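Local coordinates for aminotransferase class-III (Sphaerobacter thermophilus DSM 20745, PDB 6K8H), which belongs to the class-III aminotransferases, enzymes of the pyridoxal-phosphate-dependent aminotransferase fold, and assembles as a dimer of two like subunits, at residues M133-K136 and A137-Y141; N200-D203 and G204-R207; L346-Q349 and L350-G353. One frame throughout, in Å; residues are numbered along the deposited sequence.

In the fold
All three contacts are short-range and follow one another along the chain: contacts 1 and 3 join successive turns of a helix, and contact 2 spans a helix start. Contact 1, on helix 127-142, is the one near the ligand pocket: the side chain of Met133 lies about 10 Å from a bound (5-hydroxy-4,6-dimethylpyridin-3-yl)methyl dihydrogen phosphate, and the second subunit packs against it. Contact 2 starts helix 202-211, just after strand 194-197 at the margin of the seven-stranded mixed sheet; its centre is 24 Å from that of contact 1. Contact 3, within the long helix 337-361, lies across the chain's centre from contact 1, centres 39 Å apart. Contacts 2 and 3 approach to about 16 Å at their nearest atoms.

Contact 1: M133-K136 and A137-Y141; sequences MAIK and AARAY
Ile135 and Arg139 lie side by side on one flank of helix 127-142 and point the same way, so that the methyl CG2 of Ile135 sits over one face of the Arg139 guanidinium. The methyl is placed off-centre, toward the rim of the flat group, with Ile135 CG2 3.8 Å from Arg139 NH2. In Ile135 a chi1 of -75° sets CG1 beside the backbone N and thereby puts CG2 anti to that N, while Arg139 runs extended from CG to NE and carries its head back along the helix. On the way, Arg139 CG passes 3.5 Å from Ile135 O, the same oxygen that accepts from Arg139 N at 3.0 Å. Lys136 comes to the guanidinium obliquely, its CG 4.2 Å from Arg139 NH1, before the chain bends at chi3 and chi4 and takes its amine elsewhere. Ala138 rests on Val251 of strand 251-255, and Ala137 on Val302 and Phe303. Lys136 NZ and Arg139 NH1 reach Glu162 and Asp159 of the second subunit in salt bridges, while Arg139 NE bonds to Pro145 O of its own chain. These acids would probably stabilise both cations in their charged form; the methyl of Ile135 covers part of one guanidinium face, and the Asp159 and Pro145 bonds and a cation-pi contact with Phe160 probably help to fix its rotation.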
loop_
_atom_site.group_PDB
_atom_site.type_symbol
_atom_site.label_atom_id
_atom_site.label_comp_id
_atom_site.label_asym_id
_atom_site.label_seq_id
_atom_site.Cartn_x
_atom_site.Cartn_y
_atom_site.Cartn_z
ATOM N N MET B 133 7.616 -4.214 -5.053
ATOM C CA MET B 133 8.985 -3.769 -4.820
ATOM C C MET B 133 9.970 -4.916 -4.976
ATOM O O MET B 133 11.121 -4.680 -5.351
ATOM C CB MET B 133 9.122 -3.126 -3.441
ATOM C CG MET B 133 8.389 -1.784 -3.287
ATOM S SD MET B 133 8.585 -0.605 -4.650
ATOM C CE MET B 133 10.380 -0.467 -4.688
ATOM N N ALA B 134 9.535 -6.155 -4.739
ATOM C CA ALA B 134 10.395 -7.304 -5.032
ATOM C C ALA B 134 10.637 -7.429 -6.528
ATOM O O ALA B 134 11.776 -7.630 -6.974
ATOM C CB ALA B 134 9.761 -8.591 -4.498
ATOM N N ILE B 135 9.573 -7.281 -7.317
ATOM C CA ILE B 135 9.716 -7.313 -8.772
ATOM C C ILE B 135 10.643 -6.205 -9.246
ATOM O O ILE B 135 11.518 -6.422 -10.102
ATOM C CB ILE B 135 8.332 -7.217 -9.437
ATOM C CG1 ILE B 135 7.613 -8.562 -9.283
ATOM C CG2 ILE B 135 8.474 -6.777 -10.907
ATOM C CD1 ILE B 135 6.102 -8.482 -9.444
ATOM N N LYS B 136 10.457 -5.007 -8.698
ATOM C CA LYS B 136 11.291 -3.837 -9.075
ATOM C C LYS B 136 12.752 -4.074 -8.672
ATOM O O LYS B 136 13.643 -3.746 -9.451
ATOM C CB LYS B 136 10.675 -2.562 -8.501
ATOM C CG LYS B 136 9.386 -2.135 -9.189
ATOM C CD LYS B 136 8.589 -1.092 -8.454
ATOM C CE LYS B 136 9.396 0.117 -8.039
ATOM N NZ LYS B 136 9.259 1.236 -8.995
ATOM N N ALA B 137 12.977 -4.651 -7.496
ATOM C CA ALA B 137 14.342 -4.931 -7.076
ATOM C C ALA B 137 15.005 -5.902 -8.035
ATOM O O ALA B 137 16.175 -5.723 -8.398
ATOM C CB ALA B 137 14.366 -5.490 -5.650
ATOM N N ALA B 138 14.266 -6.936 -8.458
ATOM C CA ALA B 138 14.823 -7.918 -9.380
ATOM C C ALA B 138 15.152 -7.293 -10.726
ATOM O O ALA B 138 16.184 -7.614 -11.335
ATOM C CB ALA B 138 13.857 -9.087 -9.558
ATOM N N ARG B 139 14.279 -6.418 -11.224
ATOM C CA ARG B 139 14.604 -5.706 -12.458
ATOM C C ARG B 139 15.874 -4.874 -12.293
ATOM O O ARG B 139 16.730 -4.856 -13.184
ATOM C CB ARG B 139 13.440 -4.819 -12.898
ATOM C CG ARG B 139 12.203 -5.572 -13.411
ATOM C CD ARG B 139 11.443 -4.753 -14.453
ATOM N NE ARG B 139 10.035 -5.157 -14.588
ATOM C CZ ARG B 139 9.021 -4.555 -13.969
ATOM N NH1 ARG B 139 9.247 -3.529 -13.161
ATOM N NH2 ARG B 139 7.778 -4.980 -14.149
ATOM N N ALA B 140 16.007 -4.159 -11.169
ATOM C CA ALA B 140 17.184 -3.309 -10.978
ATOM C C ALA B 140 18.446 -4.133 -10.808
ATOM O O ALA B 140 19.534 -3.696 -11.199
ATOM C CB ALA B 140 17.004 -2.402 -9.755
ATOM N N TYR B 141 18.324 -5.296 -10.177
ATOM C CA TYR B 141 19.482 -6.124 -9.902
ATOM C C TYR B 141 19.970 -6.800 -11.175
ATOM O O TYR B 141 21.164 -6.772 -11.488
ATOM C CB TYR B 141 19.128 -7.169 -8.840
ATOM C CG TYR B 141 20.302 -8.028 -8.483
ATOM C CD1 TYR B 141 21.323 -7.544 -7.679
ATOM C CD2 TYR B 141 20.414 -9.309 -8.990
ATOM C CE1 TYR B 141 22.435 -8.328 -7.374
ATOM C CE2 TYR B 141 21.500 -10.098 -8.694
ATOM C CZ TYR B 141 22.509 -9.609 -7.890
ATOM O OH TYR B 141 23.582 -10.423 -7.609
#

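Contact 2: N200-D203 and G204-R207; sequences NDID and GTER
The carboxylate of Asp203 and the guanidinium of Arg207 meet with their planes 30° apart, and a single oxygen does the work: Asp203 OD2 lies 2.8 Å from Arg207 NH2 in a salt bridge and equally near Arg207 NE. It comes to the guanidinium obliquely, and both N-H bonds are weak. A fold at chi3 (-83°) brings the arginine head back over the preceding turn to meet this oxygen. The second carboxylate, that of Asp201, is met from above its plane by Gly204 N, which reaches Asp201 OD1 at 3.1 Å along a nearly straight N-H direction (169°). The carbonyl of Asp201 is gripped twice by one residue: Thr205 N approaches in the carbonyl plane, whereas Thr205 OG1, 2.9 Å from Asp201 O, donates from above it. On another flank Ile202 CD1 packs 3.8 Å from Glu206 CG, and the Glu206 carboxylate goes on to a salt bridge with Arg240 of helix 235-248. Phe237 of that same helix touches both Ile202 and Thr205, tying the new helix to its neighbour. Asp201 is a classic N-cap, its side chain accepting the amide of the third residue after it where helix 202-211 begins, and Asp203 with Arg207 adds an i to i+4 ion pair in the first turns.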
loop_
_atom_site.group_PDB
_atom_site.type_symbol
_atom_site.label_atom_id
_atom_site.label_comp_id
_atom_site.label_asym_id
_atom_site.label_seq_id
_atom_site.Cartn_x
_atom_site.Cartn_y
_atom_site.Cartn_z
ATOM N N ASN B 200 3.620 -26.711 -10.081
ATOM C CA ASN B 200 3.836 -28.142 -9.802
ATOM C C ASN B 200 3.964 -28.983 -11.074
ATOM O O ASN B 200 3.670 -30.184 -11.078
ATOM C CB ASN B 200 2.731 -28.722 -8.909
ATOM C CG ASN B 200 3.129 -28.764 -7.451
ATOM O OD1 ASN B 200 4.307 -28.906 -7.125
ATOM N ND2 ASN B 200 2.148 -28.634 -6.561
ATOM N N ASP B 201 4.398 -28.368 -12.169
ATOM C CA ASP B 201 4.675 -29.070 -13.419
ATOM C C ASP B 201 6.091 -28.635 -13.798
ATOM O O ASP B 201 6.288 -27.615 -14.470
ATOM C CB ASP B 201 3.605 -28.720 -14.466
ATOM C CG ASP B 201 3.970 -29.157 -15.879
ATOM O OD1 ASP B 201 5.060 -29.727 -16.103
ATOM O OD2 ASP B 201 3.137 -28.908 -16.777
ATOM N N ILE B 202 7.086 -29.398 -13.339
ATOM C CA ILE B 202 8.459 -28.916 -13.464
ATOM C C ILE B 202 8.915 -28.948 -14.918
ATOM O O ILE B 202 9.712 -28.106 -15.339
ATOM C CB ILE B 202 9.410 -29.707 -12.540
ATOM C CG1 ILE B 202 10.808 -29.060 -12.508
ATOM C CG2 ILE B 202 9.513 -31.158 -12.972
ATOM C CD1 ILE B 202 10.802 -27.572 -12.186
ATOM N N ASP B 203 8.408 -29.885 -15.718
ATOM C CA ASP B 203 8.828 -29.970 -17.117
ATOM C C ASP B 203 8.455 -28.710 -17.896
ATOM O O ASP B 203 9.310 -28.091 -18.551
ATOM C CB ASP B 203 8.216 -31.211 -17.764
ATOM C CG ASP B 203 8.586 -31.343 -19.223
ATOM O OD1 ASP B 203 9.763 -31.644 -19.512
ATOM O OD2 ASP B 203 7.689 -31.146 -20.077
ATOM N N GLY B 204 7.175 -28.337 -17.867
ATOM C CA GLY B 204 6.752 -27.129 -18.556
ATOM C C GLY B 204 7.393 -25.880 -17.980
ATOM O O GLY B 204 7.781 -24.968 -18.719
ATOM N N THR B 205 7.522 -25.828 -16.651
ATOM C CA THR B 205 8.174 -24.701 -15.992
ATOM C C THR B 205 9.603 -24.523 -16.500
ATOM O O THR B 205 10.019 -23.412 -16.860
ATOM C CB THR B 205 8.160 -24.919 -14.472
ATOM O OG1 THR B 205 6.821 -24.777 -13.976
ATOM C CG2 THR B 205 9.071 -23.944 -13.757
ATOM N N GLU B 206 10.365 -25.621 -16.557
ATOM C CA GLU B 206 11.745 -25.549 -17.025
ATOM C C GLU B 206 11.812 -25.152 -18.490
ATOM O O GLU B 206 12.642 -24.317 -18.869
ATOM C CB GLU B 206 12.451 -26.886 -16.792
ATOM C CG GLU B 206 12.836 -27.123 -15.340
ATOM C CD GLU B 206 13.726 -28.342 -15.149
ATOM O OE1 GLU B 206 13.682 -29.258 -16.005
ATOM O OE2 GLU B 206 14.474 -28.377 -14.147
ATOM N N ARG B 207 10.944 -25.724 -19.331
ATOM C CA ARG B 207 11.000 -25.390 -20.751
ATOM C C ARG B 207 10.711 -23.907 -20.979
ATOM O O ARG B 207 11.375 -23.253 -21.798
ATOM C CB ARG B 207 10.018 -26.260 -21.538
ATOM C CG ARG B 207 10.414 -27.739 -21.682
ATOM C CD ARG B 207 9.385 -28.496 -22.538
ATOM N NE ARG B 207 8.226 -28.924 -21.750
ATOM C CZ ARG B 207 6.962 -28.930 -22.185
ATOM N NH1 ARG B 207 6.678 -28.518 -23.418
ATOM N NH2 ARG B 207 5.979 -29.346 -21.379
#

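Contact 3: L346-Q349 and L350-G353; sequences LGQQ and LRAG
Arg351 lays its guanidinium flat over the backbone of the preceding turn of helix 337-361, where one face covers Gly347 O and the N of Gln348. Both atoms are set toward the rim of the group, about 3.6 Å above its plane, and Arg351 NH1 is 3.7 Å from Gly347 C. The chain reaches this place by turning at chi3 (-59°), which swings the head back against the helix that carries it. Gly347 matters here for what it lacks: with no side chain on that flank, the arginine can lie directly against the peptide. The same glycine oxygen also takes the ordinary helical bond, with Arg351 N 2.9 Å from Gly347 O. Alongside, Arg351 NH2 lies 3.7 Å from Gln348 CA. Gln348 itself bends at chi2 (-76°) and leans along the helix surface, putting its NE2 3.7 Å from the methyl CB of Ala352, a contact of amide with carbon. A weak hydrogen bond from Arg351 NH1 to Gly371 O links this flank to the turn between strands 366-370 and 373-377, and Phe374 touches the arginine too. Leu346 and Leu350 both meet Val430 of helix 427-445, Leu350 reaching Phe433 as well. What emerges is an amphipathic helix with i to i+4 spacing, buried leucines against helix 427-445, with Gln349 at the border touching Val427 and Gln348 exposed, set beside the three-stranded antiparallel sheet.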
loop_
_atom_site.group_PDB
_atom_site.type_symbol
_atom_site.label_atom_id
_atom_site.label_comp_id
_atom_site.label_asym_id
_atom_site.label_seq_id
_atom_site.Cartn_x
_atom_site.Cartn_y
_atom_site.Cartn_z
ATOM N N LEU B 346 -3.636 -28.271 16.564
ATOM C CA LEU B 346 -5.044 -27.931 16.402
ATOM C C LEU B 346 -5.474 -28.028 14.940
ATOM O O LEU B 346 -6.589 -28.477 14.639
ATOM C CB LEU B 346 -5.305 -26.525 16.941
ATOM C CG LEU B 346 -5.332 -26.355 18.465
ATOM C CD1 LEU B 346 -5.447 -24.876 18.836
ATOM C CD2 LEU B 346 -6.464 -27.170 19.080
ATOM N N GLY B 347 -4.599 -27.621 14.017
ATOM C CA GLY B 347 -4.934 -27.711 12.605
ATOM C C GLY B 347 -5.070 -29.146 12.142
ATOM O O GLY B 347 -6.006 -29.486 11.409
ATOM N N GLN B 348 -4.149 -30.009 12.575
ATOM C CA GLN B 348 -4.269 -31.429 12.260
ATOM C C GLN B 348 -5.573 -32.008 12.808
ATOM O O GLN B 348 -6.244 -32.790 12.126
ATOM C CB GLN B 348 -3.059 -32.195 12.802
ATOM C CG GLN B 348 -2.891 -33.570 12.185
ATOM C CD GLN B 348 -3.878 -34.588 12.741
ATOM O OE1 GLN B 348 -4.265 -34.520 13.918
ATOM N NE2 GLN B 348 -4.294 -35.537 11.898
ATOM N N GLN B 349 -5.933 -31.654 14.048
ATOM C CA GLN B 349 -7.182 -32.141 14.632
ATOM C C GLN B 349 -8.400 -31.677 13.837
ATOM O O GLN B 349 -9.334 -32.459 13.595
ATOM C CB GLN B 349 -7.277 -31.689 16.090
ATOM C CG GLN B 349 -6.316 -32.438 17.000
ATOM C CD GLN B 349 -6.450 -32.038 18.453
ATOM O OE1 GLN B 349 -6.329 -30.862 18.799
ATOM N NE2 GLN B 349 -6.712 -33.017 19.314
ATOM N N LEU B 350 -8.419 -30.402 13.435
ATOM C CA LEU B 350 -9.527 -29.911 12.620
ATOM C C LEU B 350 -9.602 -30.671 11.301
ATOM O O LEU B 350 -10.678 -31.133 10.896
ATOM C CB LEU B 350 -9.383 -28.400 12.373
ATOM C CG LEU B 350 -10.567 -27.701 11.684
ATOM C CD1 LEU B 350 -10.790 -26.299 12.227
ATOM C CD2 LEU B 350 -10.381 -27.634 10.166
ATOM N N ARG B 351 -8.463 -30.811 10.616
ATOM C CA ARG B 351 -8.459 -31.449 9.301
ATOM C C ARG B 351 -8.898 -32.908 9.396
ATOM O O ARG B 351 -9.696 -33.382 8.573
ATOM C CB ARG B 351 -7.070 -31.329 8.669
ATOM C CG ARG B 351 -6.759 -29.923 8.163
ATOM C CD ARG B 351 -5.551 -29.919 7.236
ATOM N NE ARG B 351 -4.372 -30.442 7.923
ATOM C CZ ARG B 351 -3.558 -29.698 8.658
ATOM N NH1 ARG B 351 -3.777 -28.380 8.793
ATOM N NH2 ARG B 351 -2.518 -30.275 9.247
ATOM N N ALA B 352 -8.418 -33.624 10.413
ATOM C CA ALA B 352 -8.836 -35.012 10.601
ATOM C C ALA B 352 -10.321 -35.107 10.933
ATOM O O ALA B 352 -11.020 -36.004 10.433
ATOM C CB ALA B 352 -7.999 -35.673 11.698
ATOM N N GLY B 353 -10.825 -34.191 11.766
ATOM C CA GLY B 353 -12.243 -34.208 12.082
ATOM C C GLY B 353 -13.111 -34.003 10.854
ATOM O O GLY B 353 -14.132 -34.681 10.678
#